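Local coordinates for protein Dye-decolorizing peroxidase (Irpex lacteus, PDB 7D8M) that probably uses a heme b cofactor to reduce peroxides and oxidise dyes and other substrates, as a DyP-type peroxidase, at residues D172-P177 with H332-A336; K315-L321 with F386-K390; Q377-N383 with L398-Q404. All coordinates share one frame; numbering follows the deposited sequence.

Contact 1. Residues D172-P177 with H332-A336. With HEM (protoporphyrin IX containing Fe), chain B; OXY (oxygen molecule), chain C.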
loop_
_atom_site.group_PDB
_atom_site.type_symbol
_atom_site.label_atom_id
_atom_site.label_comp_id
_atom_site.label_asym_id
_atom_site.label_seq_id
_atom_site.Cartn_x
_atom_site.Cartn_y
_atom_site.Cartn_z
ATOM N N ASP A 172 -5.790 -10.193 0.735
ATOM C CA ASP A 172 -4.773 -9.171 0.579
ATOM C C ASP A 172 -3.678 -9.405 1.612
ATOM O O ASP A 172 -3.793 -10.270 2.486
ATOM C CB ASP A 172 -5.396 -7.773 0.731
ATOM C CG ASP A 172 -4.572 -6.688 0.065
ATOM O OD1 ASP A 172 -3.383 -6.941 -0.237
ATOM O OD2 ASP A 172 -5.113 -5.576 -0.141
ATOM N N GLY A 173 -2.609 -8.622 1.511
ATOM C CA GLY A 173 -1.497 -8.792 2.426
ATOM C C GLY A 173 -0.757 -10.101 2.271
ATOM O O GLY A 173 -0.251 -10.634 3.258
ATOM N N ILE A 174 -0.683 -10.641 1.056
ATOM C CA ILE A 174 0.035 -11.893 0.828
ATOM C C ILE A 174 1.511 -11.648 0.557
ATOM O O ILE A 174 2.374 -12.205 1.242
ATOM C CB ILE A 174 -0.609 -12.689 -0.327
ATOM C CG1 ILE A 174 -2.051 -13.068 0.014
ATOM C CG2 ILE A 174 0.224 -13.932 -0.630
ATOM C CD1 ILE A 174 -2.869 -13.517 -1.196
ATOM N N SER A 175 1.829 -10.809 -0.436
ATOM C CA SER A 175 3.194 -10.650 -0.932
ATOM C C SER A 175 3.768 -9.305 -0.488
ATOM O O SER A 175 3.299 -8.246 -0.922
ATOM C CB SER A 175 3.225 -10.770 -2.453
ATOM O OG SER A 175 4.554 -10.697 -2.934
ATOM N N ASN A 176 4.793 -9.351 0.360
ATOM C CA ASN A 176 5.552 -8.171 0.754
ATOM C C ASN A 176 7.012 -8.558 0.884
ATOM O O ASN A 176 7.318 -9.680 1.307
ATOM C CB ASN A 176 5.083 -7.585 2.094
ATOM C CG ASN A 176 3.820 -6.803 1.963
ATOM O OD1 ASN A 176 3.789 -5.739 1.332
ATOM N ND2 ASN A 176 2.748 -7.333 2.541
ATOM N N PRO A 177 7.932 -7.651 0.563
ATOM C CA PRO A 177 9.352 -7.972 0.711
ATOM C C PRO A 177 9.732 -8.087 2.177
ATOM O O PRO A 177 9.075 -7.541 3.066
ATOM C CB PRO A 177 10.053 -6.778 0.061
ATOM C CG PRO A 177 9.113 -5.633 0.364
ATOM C CD PRO A 177 7.730 -6.236 0.190
ATOM N N HIS A 332 10.702 -2.817 -4.931
ATOM C CA HIS A 332 9.844 -3.457 -3.944
ATOM C C HIS A 332 9.523 -2.493 -2.807
ATOM O O HIS A 332 10.298 -1.580 -2.508
ATOM C CB HIS A 332 10.513 -4.718 -3.413
ATOM C CG HIS A 332 10.662 -5.788 -4.454
ATOM N ND1 HIS A 332 9.827 -6.883 -4.521
ATOM C CD2 HIS A 332 11.539 -5.918 -5.478
ATOM C CE1 HIS A 332 10.184 -7.644 -5.544
ATOM N NE2 HIS A 332 11.218 -7.080 -6.143
ATOM N N ALA A 333 8.356 -2.691 -2.187
ATOM C CA ALA A 333 7.916 -1.852 -1.075
ATOM C C ALA A 333 6.887 -2.632 -0.274
ATOM O O ALA A 333 6.271 -3.573 -0.782
ATOM C CB ALA A 333 7.337 -0.524 -1.572
ATOM N N ILE A 334 6.698 -2.233 0.980
ATOM C CA ILE A 334 5.840 -2.960 1.912
ATOM C C ILE A 334 4.505 -2.240 2.047
ATOM O O ILE A 334 4.461 -1.053 2.398
ATOM C CB ILE A 334 6.510 -3.110 3.287
ATOM C CG1 ILE A 334 7.746 -4.010 3.198
ATOM C CG2 ILE A 334 5.507 -3.643 4.301
ATOM C CD1 ILE A 334 8.584 -4.004 4.473
ATOM N N ARG A 335 3.415 -2.965 1.807
ATOM C CA ARG A 335 2.072 -2.433 2.002
ATOM C C ARG A 335 1.562 -2.809 3.392
ATOM O O ARG A 335 1.745 -3.942 3.847
ATOM C CB ARG A 335 1.125 -2.961 0.916
ATOM C CG ARG A 335 1.489 -2.506 -0.507
ATOM C CD ARG A 335 0.797 -3.347 -1.597
ATOM N NE ARG A 335 1.181 -4.743 -1.495
ATOM C CZ ARG A 335 0.317 -5.737 -1.329
ATOM N NH1 ARG A 335 -0.981 -5.475 -1.259
ATOM N NH2 ARG A 335 0.749 -6.986 -1.212
ATOM N N ALA A 336 0.920 -1.847 4.066
ATOM C CA ALA A 336 0.450 -2.037 5.438
ATOM C C ALA A 336 -0.913 -1.395 5.658
ATOM O O ALA A 336 -1.269 -1.038 6.791
ATOM C CB ALA A 336 1.462 -1.479 6.456
HETATM C CHA HEM B . -1.050 -6.825 -4.459
HETATM C CHB HEM B . -5.591 -5.136 -4.237
HETATM C CHC HEM B . -3.882 -0.598 -4.556
HETATM C CHD HEM B . 0.594 -2.321 -5.280
HETATM C C1A HEM B . -2.421 -6.774 -4.349
HETATM C C2A HEM B . -3.306 -7.902 -4.131
HETATM C C3A HEM B . -4.562 -7.426 -4.057
HETATM C C4A HEM B . -4.508 -5.989 -4.226
HETATM C CMA HEM B . -5.864 -8.218 -3.836
HETATM C CAA HEM B . -2.842 -9.378 -4.000
HETATM C CBA HEM B . -2.522 -9.705 -2.542
HETATM C CGA HEM B . -1.029 -9.684 -2.280
HETATM O O1A HEM B . -0.252 -10.096 -3.174
HETATM O O2A HEM B . -0.611 -9.279 -1.160
HETATM C C1B HEM B . -5.510 -3.765 -4.267
HETATM C C2B HEM B . -6.627 -2.865 -4.095
HETATM C C3B HEM B . -6.152 -1.609 -4.196
HETATM C C4B HEM B . -4.725 -1.683 -4.415
HETATM C CMB HEM B . -8.092 -3.346 -3.880
HETATM C CAB HEM B . -6.898 -0.258 -4.066
HETATM C CBB HEM B . -8.089 -0.127 -3.472
HETATM C C1C HEM B . -2.530 -0.654 -4.852
HETATM C C2C HEM B . -1.665 0.466 -5.184
HETATM C C3C HEM B . -0.420 -0.014 -5.378
HETATM C C4C HEM B . -0.473 -1.453 -5.196
HETATM C CMC HEM B . -2.157 1.933 -5.248
HETATM C CAC HEM B . 0.883 0.730 -5.770
HETATM C CBC HEM B . 0.888 1.910 -6.414
HETATM C C1D HEM B . 0.556 -3.670 -4.998
HETATM C C2D HEM B . 1.694 -4.557 -4.811
HETATM C C3D HEM B . 1.239 -5.791 -4.591
HETATM C C4D HEM B . -0.210 -5.743 -4.627
HETATM C CMD HEM B . 3.181 -4.170 -4.865
HETATM C CAD HEM B . 2.103 -7.047 -4.355
HETATM C CBD HEM B . 2.422 -7.677 -5.713
HETATM C CGD HEM B . 3.358 -8.859 -5.576
HETATM O O1D HEM B . 3.143 -9.872 -6.292
HETATM O O2D HEM B . 4.311 -8.801 -4.750
HETATM N NA HEM B . -3.187 -5.631 -4.409
HETATM N NB HEM B . -4.357 -3.015 -4.460
HETATM N NC HEM B . -1.770 -1.799 -4.881
HETATM N ND HEM B . -0.597 -4.424 -4.861
HETATM FE FE HEM B . -2.511 -3.708 -4.816
HETATM O O1 OXY C . -2.829 -3.031 0.013
HETATM O O2 OXY C . -3.365 -3.569 -0.958
HETATM O O HOH W 1 4.050 -5.256 -1.337
#
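Asp172 and Arg335 meet edge to edge in a salt bridge, OD1 of Asp172 offering its syn lone pair to NH1 of Arg335 at 3.0 Å. The carboxylate and guanidinium planes lie 19° apart. Asp172 CG stands anti to the backbone N (chi1 -157°), which brings the carboxylate to the guanidinium. NH2 of Arg335 donates to Ser175 O at 2.9 Å. The same Arg335 NH2 reaches HEM O2A, a propionate oxygen, at 2.7 Å. A bend at chi3 (-60°) lets the guanidinium lie with one face over the porphyrin, C4D of the heme 3.3 Å from the plane of that Arg335 group. Asp172 and Gly173 close the GXXDG motif of DyP-type peroxidases, and Asp172 and Arg335 line the distal pocket, which here holds an oxygen molecule, weakly bonded to NH1. Asn176 OD1 accepts the backbone N of Arg335 at 2.8 Å, the donor standing above the amide carbonyl plane. NE of Arg335 donates to a water, and Pro177 CG packs against Ile334 CG1 at 3.5 Å.

Contact 2. Residues K315-L321 with F386-K390. With HEM (protoporphyrin IX containing Fe), chain B.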
loop_
_atom_site.group_PDB
_atom_site.type_symbol
_atom_site.label_atom_id
_atom_site.label_comp_id
_atom_site.label_asym_id
_atom_site.label_seq_id
_atom_site.Cartn_x
_atom_site.Cartn_y
_atom_site.Cartn_z
ATOM N N LYS A 315 1.849 -6.215 -12.867
ATOM C CA LYS A 315 2.258 -4.845 -13.164
ATOM C C LYS A 315 3.094 -4.258 -12.022
ATOM O O LYS A 315 4.142 -3.644 -12.258
ATOM C CB LYS A 315 1.021 -3.980 -13.421
ATOM C CG LYS A 315 0.460 -4.063 -14.841
ATOM C CD LYS A 315 1.192 -3.098 -15.784
ATOM C CE LYS A 315 0.224 -2.364 -16.712
ATOM N NZ LYS A 315 0.953 -1.464 -17.660
ATOM N N THR A 316 2.652 -4.443 -10.778
ATOM C CA THR A 316 3.304 -3.778 -9.645
ATOM C C THR A 316 4.499 -4.544 -9.099
ATOM O O THR A 316 5.303 -3.965 -8.358
ATOM C CB THR A 316 2.319 -3.559 -8.500
ATOM O OG1 THR A 316 1.801 -4.829 -8.073
ATOM C CG2 THR A 316 1.185 -2.653 -8.942
ATOM N N ASN A 317 4.621 -5.828 -9.422
ATOM C CA ASN A 317 5.815 -6.614 -9.109
ATOM C C ASN A 317 6.066 -7.516 -10.303
ATOM O O ASN A 317 5.632 -8.676 -10.333
ATOM C CB ASN A 317 5.645 -7.421 -7.818
ATOM C CG ASN A 317 6.867 -8.289 -7.499
ATOM O OD1 ASN A 317 7.877 -8.249 -8.209
ATOM N ND2 ASN A 317 6.776 -9.073 -6.423
ATOM N N PRO A 318 6.739 -7.002 -11.329
ATOM C CA PRO A 318 7.069 -7.807 -12.521
ATOM C C PRO A 318 8.209 -8.775 -12.216
ATOM O O PRO A 318 9.370 -8.580 -12.587
ATOM C CB PRO A 318 7.451 -6.742 -13.552
ATOM C CG PRO A 318 7.954 -5.592 -12.749
ATOM C CD PRO A 318 7.239 -5.620 -11.431
ATOM N N ARG A 319 7.855 -9.851 -11.504
ATOM C CA ARG A 319 8.851 -10.815 -11.048
ATOM C C ARG A 319 9.669 -11.376 -12.204
ATOM O O ARG A 319 10.857 -11.674 -12.032
ATOM C CB ARG A 319 8.170 -11.965 -10.293
ATOM C CG ARG A 319 7.283 -11.536 -9.141
ATOM C CD ARG A 319 6.455 -12.695 -8.618
ATOM N NE ARG A 319 5.556 -12.250 -7.555
ATOM C CZ ARG A 319 5.149 -13.007 -6.542
ATOM N NH1 ARG A 319 5.553 -14.269 -6.447
ATOM N NH2 ARG A 319 4.330 -12.498 -5.625
ATOM N N ASP A 320 9.061 -11.524 -13.384
ATOM C CA ASP A 320 9.768 -12.162 -14.489
ATOM C C ASP A 320 10.824 -11.234 -15.080
ATOM O O ASP A 320 11.923 -11.678 -15.429
ATOM C CB ASP A 320 8.770 -12.623 -15.558
ATOM C CG ASP A 320 7.925 -11.491 -16.107
ATOM O OD1 ASP A 320 7.672 -10.499 -15.374
ATOM O OD2 ASP A 320 7.496 -11.597 -17.278
ATOM N N LEU A 321 10.522 -9.939 -15.181
ATOM C CA LEU A 321 11.517 -8.987 -15.664
ATOM C C LEU A 321 12.717 -8.935 -14.728
ATOM O O LEU A 321 13.870 -8.986 -15.176
ATOM C CB LEU A 321 10.895 -7.599 -15.814
ATOM C CG LEU A 321 9.670 -7.386 -16.702
ATOM C CD1 LEU A 321 9.607 -5.928 -17.091
ATOM C CD2 LEU A 321 9.658 -8.285 -17.957
ATOM N N PHE A 386 4.035 -0.805 -20.499
ATOM C CA PHE A 386 4.687 -1.670 -19.532
ATOM C C PHE A 386 3.843 -2.916 -19.283
ATOM O O PHE A 386 2.621 -2.809 -19.091
ATOM C CB PHE A 386 4.930 -0.964 -18.181
ATOM C CG PHE A 386 5.762 -1.784 -17.247
ATOM C CD1 PHE A 386 7.155 -1.788 -17.358
ATOM C CD2 PHE A 386 5.161 -2.622 -16.319
ATOM C CE1 PHE A 386 7.934 -2.587 -16.529
ATOM C CE2 PHE A 386 5.931 -3.419 -15.480
ATOM C CZ PHE A 386 7.323 -3.400 -15.583
ATOM N N PRO A 387 4.460 -4.108 -19.218
ATOM C CA PRO A 387 5.904 -4.377 -19.248
ATOM C C PRO A 387 6.551 -4.324 -20.632
ATOM O O PRO A 387 5.957 -4.733 -21.643
ATOM C CB PRO A 387 5.999 -5.801 -18.684
ATOM C CG PRO A 387 4.719 -6.448 -19.152
ATOM C CD PRO A 387 3.678 -5.347 -19.026
ATOM N N PHE A 388 7.768 -3.791 -20.659
ATOM C CA PHE A 388 8.632 -3.932 -21.817
ATOM C C PHE A 388 9.208 -5.346 -21.853
ATOM O O PHE A 388 9.074 -6.127 -20.898
ATOM C CB PHE A 388 9.751 -2.887 -21.785
ATOM C CG PHE A 388 10.728 -3.077 -20.650
ATOM C CD1 PHE A 388 11.881 -3.824 -20.829
ATOM C CD2 PHE A 388 10.482 -2.517 -19.408
ATOM C CE1 PHE A 388 12.774 -4.012 -19.800
ATOM C CE2 PHE A 388 11.377 -2.702 -18.358
ATOM C CZ PHE A 388 12.522 -3.445 -18.555
ATOM N N SER A 389 9.862 -5.664 -22.977
ATOM C CA SER A 389 10.524 -6.928 -23.325
ATOM C C SER A 389 9.555 -7.974 -23.861
ATOM O O SER A 389 9.982 -9.116 -24.097
ATOM C CB SER A 389 11.304 -7.570 -22.164
ATOM O OG SER A 389 10.429 -8.103 -21.183
ATOM N N LYS A 390 8.279 -7.650 -24.048
ATOM C CA LYS A 390 7.354 -8.634 -24.583
ATOM C C LYS A 390 7.349 -8.543 -26.110
ATOM O O LYS A 390 8.034 -7.705 -26.706
ATOM C CB LYS A 390 5.960 -8.439 -23.985
ATOM C CG LYS A 390 5.961 -8.332 -22.457
ATOM C CD LYS A 390 6.730 -9.499 -21.840
ATOM C CE LYS A 390 6.501 -9.594 -20.348
ATOM N NZ LYS A 390 7.167 -10.772 -19.743
HETATM C CHA HEM B . -1.050 -6.825 -4.459
HETATM C CHB HEM B . -5.591 -5.136 -4.237
HETATM C CHC HEM B . -3.882 -0.598 -4.556
HETATM C CHD HEM B . 0.594 -2.321 -5.280
HETATM C C1A HEM B . -2.421 -6.774 -4.349
HETATM C C2A HEM B . -3.306 -7.902 -4.131
HETATM C C3A HEM B . -4.562 -7.426 -4.057
HETATM C C4A HEM B . -4.508 -5.989 -4.226
HETATM C CMA HEM B . -5.864 -8.218 -3.836
HETATM C CAA HEM B . -2.842 -9.378 -4.000
HETATM C CBA HEM B . -2.522 -9.705 -2.542
HETATM C CGA HEM B . -1.029 -9.684 -2.280
HETATM O O1A HEM B . -0.252 -10.096 -3.174
HETATM O O2A HEM B . -0.611 -9.279 -1.160
HETATM C C1B HEM B . -5.510 -3.765 -4.267
HETATM C C2B HEM B . -6.627 -2.865 -4.095
HETATM C C3B HEM B . -6.152 -1.609 -4.196
HETATM C C4B HEM B . -4.725 -1.683 -4.415
HETATM C CMB HEM B . -8.092 -3.346 -3.880
HETATM C CAB HEM B . -6.898 -0.258 -4.066
HETATM C CBB HEM B . -8.089 -0.127 -3.472
HETATM C C1C HEM B . -2.530 -0.654 -4.852
HETATM C C2C HEM B . -1.665 0.466 -5.184
HETATM C C3C HEM B . -0.420 -0.014 -5.378
HETATM C C4C HEM B . -0.473 -1.453 -5.196
HETATM C CMC HEM B . -2.157 1.933 -5.248
HETATM C CAC HEM B . 0.883 0.730 -5.770
HETATM C CBC HEM B . 0.888 1.910 -6.414
HETATM C C1D HEM B . 0.556 -3.670 -4.998
HETATM C C2D HEM B . 1.694 -4.557 -4.811
HETATM C C3D HEM B . 1.239 -5.791 -4.591
HETATM C C4D HEM B . -0.210 -5.743 -4.627
HETATM C CMD HEM B . 3.181 -4.170 -4.865
HETATM C CAD HEM B . 2.103 -7.047 -4.355
HETATM C CBD HEM B . 2.422 -7.677 -5.713
HETATM C CGD HEM B . 3.358 -8.859 -5.576
HETATM O O1D HEM B . 3.143 -9.872 -6.292
HETATM O O2D HEM B . 4.311 -8.801 -4.750
HETATM N NA HEM B . -3.187 -5.631 -4.409
HETATM N NB HEM B . -4.357 -3.015 -4.460
HETATM N NC HEM B . -1.770 -1.799 -4.881
HETATM N ND HEM B . -0.597 -4.424 -4.861
HETATM FE FE HEM B . -2.511 -3.708 -4.816
#
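Lys315 NZ donates to the backbone oxygen Phe386 O at 2.6 Å and is also bonded to Trp380 O and Gly397 O, so three carbonyls grip one buried ammonium group. The Lys315 chain bends at chi2 and chi3 to bring NZ there, sliding past the Phe386 side chain in the opposite direction. A second ammonium pins the far end of the contact: Lys390 NZ forms a salt bridge with Asp320 OD2, also 2.6 Å, meeting it from almost straight ahead of the C-O bond. Arg314 shares that carboxylate oxygen and Leu300 O accepts from Lys390, so each of the two groups has a second partner.

Between these polar anchors lies an apolar core. The Phe386 side chain extends with CG anti to the backbone N (chi1 -172°), which carries the ring to Pro318 and Leu321. Pro318 CG touches CZ of Phe386 at the ring edge, 3.6 Å away, and Leu321 CD1 reaches the same CZ atom at 3.7 Å. A cis peptide bond precedes Pro387, whose CB sits over the centre of one face of the Phe386 ring. Leu321 CD1 also makes a CH-pi contact over the face of Phe388, 4.2 Å from the centroid and 22° off the normal. On the side of the joint turned to the heme, Asn317 ND2 and Arg319 NH2 bind one propionate.

Pro318, at the N-cap position of helix 319-323, lies in the joint after helix 312-316, and this joint packs on the loop that leads from helix 373-381 toward strand 409-411.

Contact 3. Residues Q377-N383 with L398-Q404. With HEM (protoporphyrin IX containing Fe), chain B.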
loop_
_atom_site.group_PDB
_atom_site.type_symbol
_atom_site.label_atom_id
_atom_site.label_comp_id
_atom_site.label_asym_id
_atom_site.label_seq_id
_atom_site.Cartn_x
_atom_site.Cartn_y
_atom_site.Cartn_z
ATOM N N GLN A 377 2.870 2.897 -9.443
ATOM C CA GLN A 377 1.692 3.576 -9.972
ATOM C C GLN A 377 1.967 4.181 -11.347
ATOM O O GLN A 377 1.297 3.842 -12.329
ATOM C CB GLN A 377 1.221 4.658 -8.984
ATOM C CG GLN A 377 -0.062 5.345 -9.401
ATOM C CD GLN A 377 -1.276 4.443 -9.271
ATOM O OE1 GLN A 377 -1.669 4.068 -8.161
ATOM N NE2 GLN A 377 -1.886 4.099 -10.404
ATOM N N GLN A 378 2.967 5.062 -11.444
ATOM C CA GLN A 378 3.142 5.844 -12.668
ATOM C C GLN A 378 3.888 5.075 -13.760
ATOM O O GLN A 378 3.442 5.039 -14.909
ATOM C CB GLN A 378 3.874 7.156 -12.379
ATOM C CG GLN A 378 4.191 7.934 -13.674
ATOM C CD GLN A 378 4.991 9.203 -13.426
ATOM O OE1 GLN A 378 5.957 9.206 -12.652
ATOM N NE2 GLN A 378 4.596 10.289 -14.087
ATOM N N ALA A 379 5.049 4.498 -13.441
ATOM C CA ALA A 379 5.862 3.872 -14.476
ATOM C C ALA A 379 5.297 2.537 -14.941
ATOM O O ALA A 379 5.647 2.080 -16.033
ATOM C CB ALA A 379 7.294 3.663 -13.983
ATOM N N TRP A 380 4.438 1.902 -14.142
ATOM C CA TRP A 380 4.011 0.533 -14.407
ATOM C C TRP A 380 2.499 0.451 -14.580
ATOM O O TRP A 380 2.030 0.162 -15.686
ATOM C CB TRP A 380 4.511 -0.374 -13.286
ATOM C CG TRP A 380 5.988 -0.586 -13.327
ATOM C CD1 TRP A 380 6.845 -0.205 -14.326
ATOM C CD2 TRP A 380 6.788 -1.246 -12.343
ATOM N NE1 TRP A 380 8.127 -0.581 -14.017
ATOM C CE2 TRP A 380 8.120 -1.231 -12.812
ATOM C CE3 TRP A 380 6.507 -1.862 -11.117
ATOM C CZ2 TRP A 380 9.171 -1.798 -12.093
ATOM C CZ3 TRP A 380 7.554 -2.428 -10.403
ATOM C CH2 TRP A 380 8.873 -2.396 -10.901
ATOM N N ALA A 381 1.727 0.727 -13.529
ATOM C CA ALA A 381 0.274 0.595 -13.595
ATOM C C ALA A 381 -0.330 1.515 -14.649
ATOM O O ALA A 381 -1.194 1.095 -15.431
ATOM C CB ALA A 381 -0.335 0.885 -12.224
ATOM N N ASN A 382 0.100 2.780 -14.675
ATOM C CA ASN A 382 -0.461 3.777 -15.582
ATOM C C ASN A 382 0.200 3.773 -16.952
ATOM O O ASN A 382 -0.168 4.591 -17.803
ATOM C CB ASN A 382 -0.324 5.194 -15.001
ATOM C CG ASN A 382 -1.068 5.383 -13.702
ATOM O OD1 ASN A 382 -1.829 4.520 -13.262
ATOM N ND2 ASN A 382 -0.867 6.544 -13.085
ATOM N N ASN A 383 1.177 2.909 -17.177
ATOM C CA ASN A 383 1.972 2.949 -18.394
ATOM C C ASN A 383 1.441 1.919 -19.382
ATOM O O ASN A 383 1.582 0.713 -19.132
ATOM C CB ASN A 383 3.430 2.662 -18.052
ATOM C CG ASN A 383 4.366 2.872 -19.222
ATOM O OD1 ASN A 383 3.941 2.957 -20.374
ATOM N ND2 ASN A 383 5.658 2.941 -18.927
ATOM N N LEU A 398 -3.310 -0.490 -19.486
ATOM C CA LEU A 398 -3.214 -0.105 -18.082
ATOM C C LEU A 398 -3.490 -1.284 -17.153
ATOM O O LEU A 398 -4.152 -2.264 -17.518
ATOM C CB LEU A 398 -4.200 1.020 -17.760
ATOM C CG LEU A 398 -4.100 2.329 -18.544
ATOM C CD1 LEU A 398 -4.879 3.428 -17.824
ATOM C CD2 LEU A 398 -2.639 2.728 -18.768
ATOM N N ASP A 399 -2.961 -1.174 -15.934
ATOM C CA ASP A 399 -3.401 -2.009 -14.838
ATOM C C ASP A 399 -4.923 -1.888 -14.723
ATOM O O ASP A 399 -5.441 -0.768 -14.622
ATOM C CB ASP A 399 -2.694 -1.547 -13.562
ATOM C CG ASP A 399 -3.018 -2.398 -12.333
ATOM O OD1 ASP A 399 -4.204 -2.694 -12.073
ATOM O OD2 ASP A 399 -2.064 -2.744 -11.601
ATOM N N PRO A 400 -5.669 -2.990 -14.801
ATOM C CA PRO A 400 -7.132 -2.880 -14.798
ATOM C C PRO A 400 -7.718 -2.651 -13.416
ATOM O O PRO A 400 -8.927 -2.413 -13.306
ATOM C CB PRO A 400 -7.573 -4.229 -15.381
ATOM C CG PRO A 400 -6.485 -5.165 -14.941
ATOM C CD PRO A 400 -5.219 -4.373 -15.035
ATOM N N VAL A 401 -6.902 -2.682 -12.368
ATOM C CA VAL A 401 -7.371 -2.390 -11.016
ATOM C C VAL A 401 -7.065 -0.927 -10.704
ATOM O O VAL A 401 -7.985 -0.117 -10.553
ATOM C CB VAL A 401 -6.743 -3.362 -9.996
ATOM C CG1 VAL A 401 -7.223 -3.090 -8.547
ATOM C CG2 VAL A 401 -7.064 -4.804 -10.395
ATOM N N ILE A 402 -5.785 -0.557 -10.669
ATOM C CA ILE A 402 -5.374 0.766 -10.210
ATOM C C ILE A 402 -4.934 1.695 -11.334
ATOM O O ILE A 402 -4.647 2.868 -11.056
ATOM C CB ILE A 402 -4.259 0.670 -9.150
ATOM C CG1 ILE A 402 -3.010 0.005 -9.742
ATOM C CG2 ILE A 402 -4.776 -0.049 -7.904
ATOM C CD1 ILE A 402 -1.703 0.321 -8.980
ATOM N N GLY A 403 -4.869 1.236 -12.583
ATOM C CA GLY A 403 -4.340 2.091 -13.638
ATOM C C GLY A 403 -5.220 3.309 -13.871
ATOM O O GLY A 403 -6.448 3.221 -13.890
ATOM N N GLN A 404 -4.582 4.468 -14.027
ATOM C CA GLN A 404 -5.303 5.711 -14.302
ATOM C C GLN A 404 -4.485 6.564 -15.261
ATOM O O GLN A 404 -3.392 6.187 -15.687
ATOM C CB GLN A 404 -5.550 6.579 -13.058
ATOM C CG GLN A 404 -5.617 5.931 -11.714
ATOM C CD GLN A 404 -5.886 6.985 -10.639
ATOM O OE1 GLN A 404 -7.021 7.146 -10.182
ATOM N NE2 GLN A 404 -4.847 7.719 -10.252
HETATM C CHA HEM B . -1.050 -6.825 -4.459
HETATM C CHB HEM B . -5.591 -5.136 -4.237
HETATM C CHC HEM B . -3.882 -0.598 -4.556
HETATM C CHD HEM B . 0.594 -2.321 -5.280
HETATM C C1A HEM B . -2.421 -6.774 -4.349
HETATM C C2A HEM B . -3.306 -7.902 -4.131
HETATM C C3A HEM B . -4.562 -7.426 -4.057
HETATM C C4A HEM B . -4.508 -5.989 -4.226
HETATM C CMA HEM B . -5.864 -8.218 -3.836
HETATM C CAA HEM B . -2.842 -9.378 -4.000
HETATM C CBA HEM B . -2.522 -9.705 -2.542
HETATM C CGA HEM B . -1.029 -9.684 -2.280
HETATM O O1A HEM B . -0.252 -10.096 -3.174
HETATM O O2A HEM B . -0.611 -9.279 -1.160
HETATM C C1B HEM B . -5.510 -3.765 -4.267
HETATM C C2B HEM B . -6.627 -2.865 -4.095
HETATM C C3B HEM B . -6.152 -1.609 -4.196
HETATM C C4B HEM B . -4.725 -1.683 -4.415
HETATM C CMB HEM B . -8.092 -3.346 -3.880
HETATM C CAB HEM B . -6.898 -0.258 -4.066
HETATM C CBB HEM B . -8.089 -0.127 -3.472
HETATM C C1C HEM B . -2.530 -0.654 -4.852
HETATM C C2C HEM B . -1.665 0.466 -5.184
HETATM C C3C HEM B . -0.420 -0.014 -5.378
HETATM C C4C HEM B . -0.473 -1.453 -5.196
HETATM C CMC HEM B . -2.157 1.933 -5.248
HETATM C CAC HEM B . 0.883 0.730 -5.770
HETATM C CBC HEM B . 0.888 1.910 -6.414
HETATM C C1D HEM B . 0.556 -3.670 -4.998
HETATM C C2D HEM B . 1.694 -4.557 -4.811
HETATM C C3D HEM B . 1.239 -5.791 -4.591
HETATM C C4D HEM B . -0.210 -5.743 -4.627
HETATM C CMD HEM B . 3.181 -4.170 -4.865
HETATM C CAD HEM B . 2.103 -7.047 -4.355
HETATM C CBD HEM B . 2.422 -7.677 -5.713
HETATM C CGD HEM B . 3.358 -8.859 -5.576
HETATM O O1D HEM B . 3.143 -9.872 -6.292
HETATM O O2D HEM B . 4.311 -8.801 -4.750
HETATM N NA HEM B . -3.187 -5.631 -4.409
HETATM N NB HEM B . -4.357 -3.015 -4.460
HETATM N NC HEM B . -1.770 -1.799 -4.881
HETATM N ND HEM B . -0.597 -4.424 -4.861
HETATM FE FE HEM B . -2.511 -3.708 -4.816
#
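Asn382 OD1 receives two N-H groups from opposite faces of its amide plane, the backbone N of Gln404 at 2.9 Å and, from within its own segment, NE2 of Gln377 at 2.9 Å. The Gln404 donor stands well above that plane. Gln377 is folded at chi2 (71°), which brings NE2 between two acceptors: besides Asn382 it donates to Ile402 O at 3.1 Å, both partners lying near the plane of its own amide. With a leucine in place of Gln377, Ile402 O would lose this donor and the Asn382 amide would probably be less firmly held, resting on Gln404 N and the bond from its ND2 to Leu102 O.

Helix 373-381 ends here in a wider pi-type turn, closed by Asn382 N and Gln377 O, and the loop docks onto its last carbonyl: Asp399 N donates to Ala381 O at 2.9 Å, in the carbonyl plane and on a lone pair. Ala381 CB packs against Ile402 CD1 at 3.6 Å, while Ile402 CG2 lies 3.5 Å from the heme meso carbon CHC. Asp399 OD1 accepts from Val401 N, closing an Asx turn, and from Ile402 N, extending it to an Asx motif; the two bonds fix the carboxylate. Its other oxygen, OD2, is bonded to ND1 of His312, the axial ligand of the heme iron, completing the proximal histidine-aspartate pair familiar from heme peroxidases.

In the fold
All three contacts touch one heme and illustrate how distant parts of a chain can share a cofactor. Contact 1 lies on the distal side, while contact 3 supports the axial histidine from the proximal side; their centres are about 17 Å apart and they do not touch. Contact 2, from the joint after helix 312-316, borders both. Toward contact 1, Arg319 NH2 packs 3.2 Å from Ser175 OG, and these two residues bind the same propionate. Toward contact 3, whose centre is about 12 Å away, Pro318 CD rests 3.4 Å from Trp380 CZ3, and the Trp380 ring stacks with Phe386. Along the chain, contact 2 crosses each of the others, since their segments alternate.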